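Local coordinates for Rab5 protein, putative (Plasmodium falciparum, PDB 3CLV) that is a putative Rab5 protein of the Ras family, built on the P-loop nucleotide-binding fold, with guanosine-5'-diphosphate bound, at residues A[86-97]-A[195-206]. Numbering follows the deposited sequence.
Sequences YNENLCNIKFDI and FYMLAEEIYKNI
The last helix of the Ras-like fold packs here against one face of the central sheet, through strand 92-97 and the turn that leads into it. The helix segment 195-206 runs at 119° to the strand, and the two axes approach to 9.3 Å. I93, F95 and I97, alternate residues of the strand, all point toward the helix.

F95 and F195 form an edge-to-face (T-shaped) pair. F195 turns its ring edge to F95, and its CD1 sits over the centre of the F95 ring, 3.8 Å from CG of F95. The planes are 72° apart. The far end of the F95 ring meets the helix backbone: CZ of F95 is 3.5 Å from O of F195, and N of A199 lies at the ring edge. CB of L198 and CD1 of I202 both touch CE1 of F95. CD1 of I97 reaches CE1 of F195 at 3.6 Å. One helical turn after F195, CD1 of I93 rests on O and CB of A199, where the two backbones come nearest, consistent with the small side chain there.

Y203 makes the contact with the turn. Its CG is anti to the backbone N (chi1 -177°), which carries the ring out to the 86-91 chain. There OH of Y203 accepts a nearly straight hydrogen bond from N of N87 (2.9 Å). CD1 of Y86 stands over the rim of one Y203 face, 3.5 Å from CE2 of Y203, in a second edge-to-face pair. CB of L90 touches CE1 of Y203, while both L90 methyls meet CG2 of I206.

Strand 92-97 lies between strands 43-50 and 8-13. The helix spans this sheet face: F195 also touches V49 and I121, I202 and I206 touch Y8, and L198 reaches C119 on strand 119-125.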
loop_
_atom_site.group_PDB
_atom_site.type_symbol
_atom_site.label_atom_id
_atom_site.label_comp_id
_atom_site.label_asym_id
_atom_site.label_seq_id
_atom_site.Cartn_x
_atom_site.Cartn_y
_atom_site.Cartn_z
ATOM N N TYR A 86 -14.156 -8.461 -25.011
ATOM C CA TYR A 86 -13.346 -7.539 -24.215
ATOM C C TYR A 86 -12.038 -7.171 -24.917
ATOM O O TYR A 86 -11.438 -8.001 -25.619
ATOM C CB TYR A 86 -13.010 -8.162 -22.862
ATOM C CG TYR A 86 -14.189 -8.567 -22.007
ATOM C CD1 TYR A 86 -14.769 -7.662 -21.115
ATOM C CD2 TYR A 86 -14.705 -9.867 -22.056
ATOM C CE1 TYR A 86 -15.844 -8.031 -20.310
ATOM C CE2 TYR A 86 -15.782 -10.246 -21.254
ATOM C CZ TYR A 86 -16.341 -9.321 -20.384
ATOM O OH TYR A 86 -17.400 -9.677 -19.586
ATOM N N ASN A 87 -11.592 -5.932 -24.704
ATOM C CA ASN A 87 -10.328 -5.440 -25.255
ATOM C C ASN A 87 -9.133 -6.106 -24.584
ATOM O O ASN A 87 -8.919 -5.940 -23.377
ATOM C CB ASN A 87 -10.230 -3.913 -25.121
ATOM C CG ASN A 87 -11.181 -3.172 -26.055
ATOM O OD1 ASN A 87 -12.048 -3.776 -26.699
ATOM N ND2 ASN A 87 -11.015 -1.852 -26.137
ATOM N N GLU A 88 -8.354 -6.840 -25.383
ATOM C CA GLU A 88 -7.237 -7.672 -24.902
ATOM C C GLU A 88 -6.222 -6.931 -24.028
ATOM O O GLU A 88 -5.560 -7.540 -23.182
ATOM C CB GLU A 88 -6.517 -8.350 -26.079
ATOM C CG GLU A 88 -7.250 -9.568 -26.678
ATOM C CD GLU A 88 -8.387 -9.198 -27.629
ATOM O OE1 GLU A 88 -8.453 -8.033 -28.087
ATOM O OE2 GLU A 88 -9.220 -10.083 -27.924
ATOM N N ASN A 89 -6.115 -5.621 -24.237
ATOM C CA ASN A 89 -5.194 -4.775 -23.478
ATOM C C ASN A 89 -5.681 -4.461 -22.060
ATOM O O ASN A 89 -4.873 -4.312 -21.136
ATOM C CB ASN A 89 -4.924 -3.472 -24.237
ATOM C CG ASN A 89 -4.390 -3.715 -25.638
ATOM O OD1 ASN A 89 -3.229 -4.090 -25.818
ATOM N ND2 ASN A 89 -5.240 -3.506 -26.641
ATOM N N LEU A 90 -6.999 -4.365 -21.897
ATOM C CA LEU A 90 -7.603 -3.921 -20.634
ATOM C C LEU A 90 -8.118 -5.061 -19.755
ATOM O O LEU A 90 -8.255 -4.899 -18.538
ATOM C CB LEU A 90 -8.753 -2.935 -20.906
ATOM C CG LEU A 90 -8.552 -1.714 -21.812
ATOM C CD1 LEU A 90 -9.854 -0.950 -21.934
ATOM C CD2 LEU A 90 -7.436 -0.788 -21.317
ATOM N N CYS A 91 -8.381 -6.209 -20.372
ATOM C CA CYS A 91 -9.202 -7.250 -19.762
ATOM C C CYS A 91 -8.415 -8.384 -19.107
ATOM O O CYS A 91 -8.995 -9.413 -18.721
ATOM C CB CYS A 91 -10.152 -7.830 -20.806
ATOM S SG CYS A 91 -9.294 -8.900 -21.964
ATOM N N ASN A 92 -7.103 -8.215 -19.013
ATOM C CA ASN A 92 -6.292 -9.090 -18.188
ATOM C C ASN A 92 -6.072 -8.383 -16.856
ATOM O O ASN A 92 -5.237 -7.480 -16.747
ATOM C CB ASN A 92 -4.968 -9.404 -18.874
ATOM C CG ASN A 92 -4.233 -10.556 -18.214
ATOM O OD1 ASN A 92 -4.642 -11.721 -18.321
ATOM N ND2 ASN A 92 -3.129 -10.239 -17.544
ATOM N N ILE A 93 -6.846 -8.784 -15.854
ATOM C CA ILE A 93 -6.895 -8.051 -14.591
ATOM C C ILE A 93 -6.205 -8.793 -13.454
ATOM O O ILE A 93 -6.620 -9.891 -13.059
ATOM C CB ILE A 93 -8.348 -7.658 -14.240
ATOM C CG1 ILE A 93 -8.844 -6.648 -15.283
ATOM C CG2 ILE A 93 -8.446 -7.083 -12.812
ATOM C CD1 ILE A 93 -10.287 -6.806 -15.635
ATOM N N LYS A 94 -5.135 -8.180 -12.952
ATOM C CA LYS A 94 -4.323 -8.763 -11.892
ATOM C C LYS A 94 -4.637 -8.118 -10.543
ATOM O O LYS A 94 -4.568 -6.898 -10.394
ATOM C CB LYS A 94 -2.850 -8.607 -12.234
ATOM C CG LYS A 94 -1.899 -9.094 -11.161
ATOM C CD LYS A 94 -0.493 -9.049 -11.714
ATOM C CE LYS A 94 0.534 -9.245 -10.632
ATOM N NZ LYS A 94 1.881 -9.412 -11.266
ATOM N N PHE A 95 -5.016 -8.952 -9.577
ATOM C CA PHE A 95 -5.335 -8.500 -8.225
ATOM C C PHE A 95 -4.129 -8.655 -7.317
ATOM O O PHE A 95 -3.487 -9.701 -7.344
ATOM C CB PHE A 95 -6.516 -9.308 -7.660
ATOM C CG PHE A 95 -7.804 -9.076 -8.396
ATOM C CD1 PHE A 95 -8.646 -8.019 -8.037
ATOM C CD2 PHE A 95 -8.172 -9.901 -9.461
ATOM C CE1 PHE A 95 -9.843 -7.785 -8.721
ATOM C CE2 PHE A 95 -9.365 -9.680 -10.163
ATOM C CZ PHE A 95 -10.214 -8.615 -9.786
ATOM N N ASP A 96 -3.810 -7.608 -6.548
ATOM C CA ASP A 96 -2.815 -7.700 -5.494
ATOM C C ASP A 96 -3.589 -7.711 -4.172
ATOM O O ASP A 96 -4.013 -6.657 -3.697
ATOM C CB ASP A 96 -1.834 -6.519 -5.598
ATOM C CG ASP A 96 -0.915 -6.382 -4.381
ATOM O OD1 ASP A 96 -0.725 -7.355 -3.614
ATOM O OD2 ASP A 96 -0.370 -5.275 -4.195
ATOM N N ILE A 97 -3.782 -8.899 -3.606
ATOM C CA ILE A 97 -4.656 -9.079 -2.439
ATOM C C ILE A 97 -3.910 -8.973 -1.126
ATOM O O ILE A 97 -2.971 -9.731 -0.872
ATOM C CB ILE A 97 -5.388 -10.432 -2.506
ATOM C CG1 ILE A 97 -6.080 -10.562 -3.872
ATOM C CG2 ILE A 97 -6.424 -10.538 -1.389
ATOM C CD1 ILE A 97 -6.262 -12.019 -4.338
ATOM N N PHE A 195 -13.789 -12.653 -7.725
ATOM C CA PHE A 195 -12.839 -11.893 -8.491
ATOM C C PHE A 195 -13.318 -11.685 -9.918
ATOM O O PHE A 195 -12.952 -10.695 -10.539
ATOM C CB PHE A 195 -11.471 -12.570 -8.402
ATOM C CG PHE A 195 -10.903 -12.520 -7.010
ATOM C CD1 PHE A 195 -10.168 -11.415 -6.591
ATOM C CD2 PHE A 195 -11.175 -13.541 -6.095
ATOM C CE1 PHE A 195 -9.667 -11.348 -5.309
ATOM C CE2 PHE A 195 -10.695 -13.489 -4.805
ATOM C CZ PHE A 195 -9.936 -12.385 -4.400
ATOM N N TYR A 196 -14.188 -12.576 -10.403
ATOM C CA TYR A 196 -14.810 -12.382 -11.726
ATOM C C TYR A 196 -15.660 -11.120 -11.702
ATOM O O TYR A 196 -15.563 -10.283 -12.612
ATOM C CB TYR A 196 -15.689 -13.577 -12.141
ATOM C CG TYR A 196 -14.934 -14.875 -12.409
ATOM C CD1 TYR A 196 -13.550 -14.894 -12.552
ATOM C CD2 TYR A 196 -15.622 -16.081 -12.547
ATOM C CE1 TYR A 196 -12.863 -16.089 -12.791
ATOM C CE2 TYR A 196 -14.948 -17.272 -12.783
ATOM C CZ TYR A 196 -13.573 -17.266 -12.902
ATOM O OH TYR A 196 -12.907 -18.450 -13.153
ATOM N N MET A 197 -16.476 -10.999 -10.654
ATOM C CA MET A 197 -17.366 -9.860 -10.444
ATOM C C MET A 197 -16.586 -8.553 -10.297
ATOM O O MET A 197 -16.932 -7.534 -10.927
ATOM C CB MET A 197 -18.260 -10.100 -9.220
ATOM C CG MET A 197 -19.352 -11.194 -9.421
ATOM S SD MET A 197 -20.425 -11.389 -7.972
ATOM C CE MET A 197 -21.444 -9.940 -8.089
ATOM N N LEU A 198 -15.530 -8.588 -9.474
ATOM C CA LEU A 198 -14.636 -7.440 -9.311
ATOM C C LEU A 198 -13.976 -7.031 -10.616
ATOM O O LEU A 198 -13.943 -5.849 -10.947
ATOM C CB LEU A 198 -13.550 -7.728 -8.269
ATOM C CG LEU A 198 -13.992 -7.747 -6.801
ATOM C CD1 LEU A 198 -12.810 -8.123 -5.888
ATOM C CD2 LEU A 198 -14.580 -6.382 -6.410
ATOM N N ALA A 199 -13.419 -8.004 -11.333
ATOM C CA ALA A 199 -12.760 -7.740 -12.604
ATOM C C ALA A 199 -13.731 -7.133 -13.638
ATOM O O ALA A 199 -13.377 -6.164 -14.338
ATOM C CB ALA A 199 -12.076 -9.010 -13.139
ATOM N N GLU A 200 -14.944 -7.684 -13.724
ATOM C CA GLU A 200 -15.999 -7.101 -14.593
ATOM C C GLU A 200 -16.246 -5.621 -14.246
ATOM O O GLU A 200 -16.326 -4.761 -15.118
ATOM C CB GLU A 200 -17.308 -7.899 -14.477
ATOM C CG GLU A 200 -17.227 -9.314 -15.063
ATOM C CD GLU A 200 -18.373 -10.231 -14.631
ATOM O OE1 GLU A 200 -19.095 -9.927 -13.653
ATOM O OE2 GLU A 200 -18.543 -11.287 -15.273
ATOM N N GLU A 201 -16.354 -5.338 -12.950
ATOM C CA GLU A 201 -16.548 -3.983 -12.469
ATOM C C GLU A 201 -15.335 -3.055 -12.745
ATOM O O GLU A 201 -15.520 -1.904 -13.129
ATOM C CB GLU A 201 -16.892 -4.020 -10.980
ATOM C CG GLU A 201 -17.562 -2.764 -10.479
ATOM C CD GLU A 201 -18.944 -2.523 -11.082
ATOM O OE1 GLU A 201 -19.650 -3.486 -11.484
ATOM O OE2 GLU A 201 -19.318 -1.343 -11.129
ATOM N N ILE A 202 -14.106 -3.546 -12.554
ATOM C CA ILE A 202 -12.924 -2.738 -12.888
ATOM C C ILE A 202 -12.937 -2.376 -14.380
ATOM O O ILE A 202 -12.702 -1.224 -14.742
ATOM C CB ILE A 202 -11.585 -3.435 -12.528
ATOM C CG1 ILE A 202 -11.425 -3.556 -11.009
ATOM C CG2 ILE A 202 -10.398 -2.658 -13.106
ATOM C CD1 ILE A 202 -10.322 -4.575 -10.589
ATOM N N TYR A 203 -13.226 -3.362 -15.229
ATOM C CA TYR A 203 -13.224 -3.170 -16.681
ATOM C C TYR A 203 -14.265 -2.133 -17.098
ATOM O O TYR A 203 -13.976 -1.213 -17.867
ATOM C CB TYR A 203 -13.539 -4.489 -17.385
ATOM C CG TYR A 203 -13.477 -4.399 -18.899
ATOM C CD1 TYR A 203 -12.254 -4.415 -19.558
ATOM C CD2 TYR A 203 -14.643 -4.291 -19.662
ATOM C CE1 TYR A 203 -12.184 -4.338 -20.953
ATOM C CE2 TYR A 203 -14.585 -4.208 -21.057
ATOM C CZ TYR A 203 -13.350 -4.234 -21.686
ATOM O OH TYR A 203 -13.260 -4.152 -23.059
ATOM N N LYS A 204 -15.474 -2.310 -16.580
ATOM C CA LYS A 204 -16.580 -1.391 -16.788
ATOM C C LYS A 204 -16.130 0.035 -16.461
ATOM O O LYS A 204 -16.446 0.975 -17.193
ATOM C CB LYS A 204 -17.749 -1.832 -15.915
ATOM C CG LYS A 204 -19.050 -1.066 -16.066
ATOM C CD LYS A 204 -20.060 -1.598 -15.052
ATOM C CE LYS A 204 -21.483 -1.165 -15.377
ATOM N NZ LYS A 204 -21.667 0.317 -15.288
ATOM N N ASN A 205 -15.371 0.184 -15.377
ATOM C CA ASN A 205 -14.845 1.476 -14.981
ATOM C C ASN A 205 -13.745 2.046 -15.861
ATOM O O ASN A 205 -13.771 3.238 -16.175
ATOM C CB ASN A 205 -14.413 1.461 -13.513
ATOM C CG ASN A 205 -15.576 1.705 -12.593
ATOM O OD1 ASN A 205 -15.918 2.848 -12.322
ATOM N ND2 ASN A 205 -16.218 0.636 -12.143
ATOM N N ILE A 206 -12.775 1.208 -16.226
ATOM C CA ILE A 206 -11.692 1.588 -17.144
ATOM C C ILE A 206 -12.310 2.043 -18.462
ATOM O O ILE A 206 -11.882 3.037 -19.037
ATOM C CB ILE A 206 -10.771 0.405 -17.489
ATOM C CG1 ILE A 206 -10.021 -0.113 -16.266
ATOM C CG2 ILE A 206 -9.783 0.809 -18.607
ATOM C CD1 ILE A 206 -9.265 -1.410 -16.578
#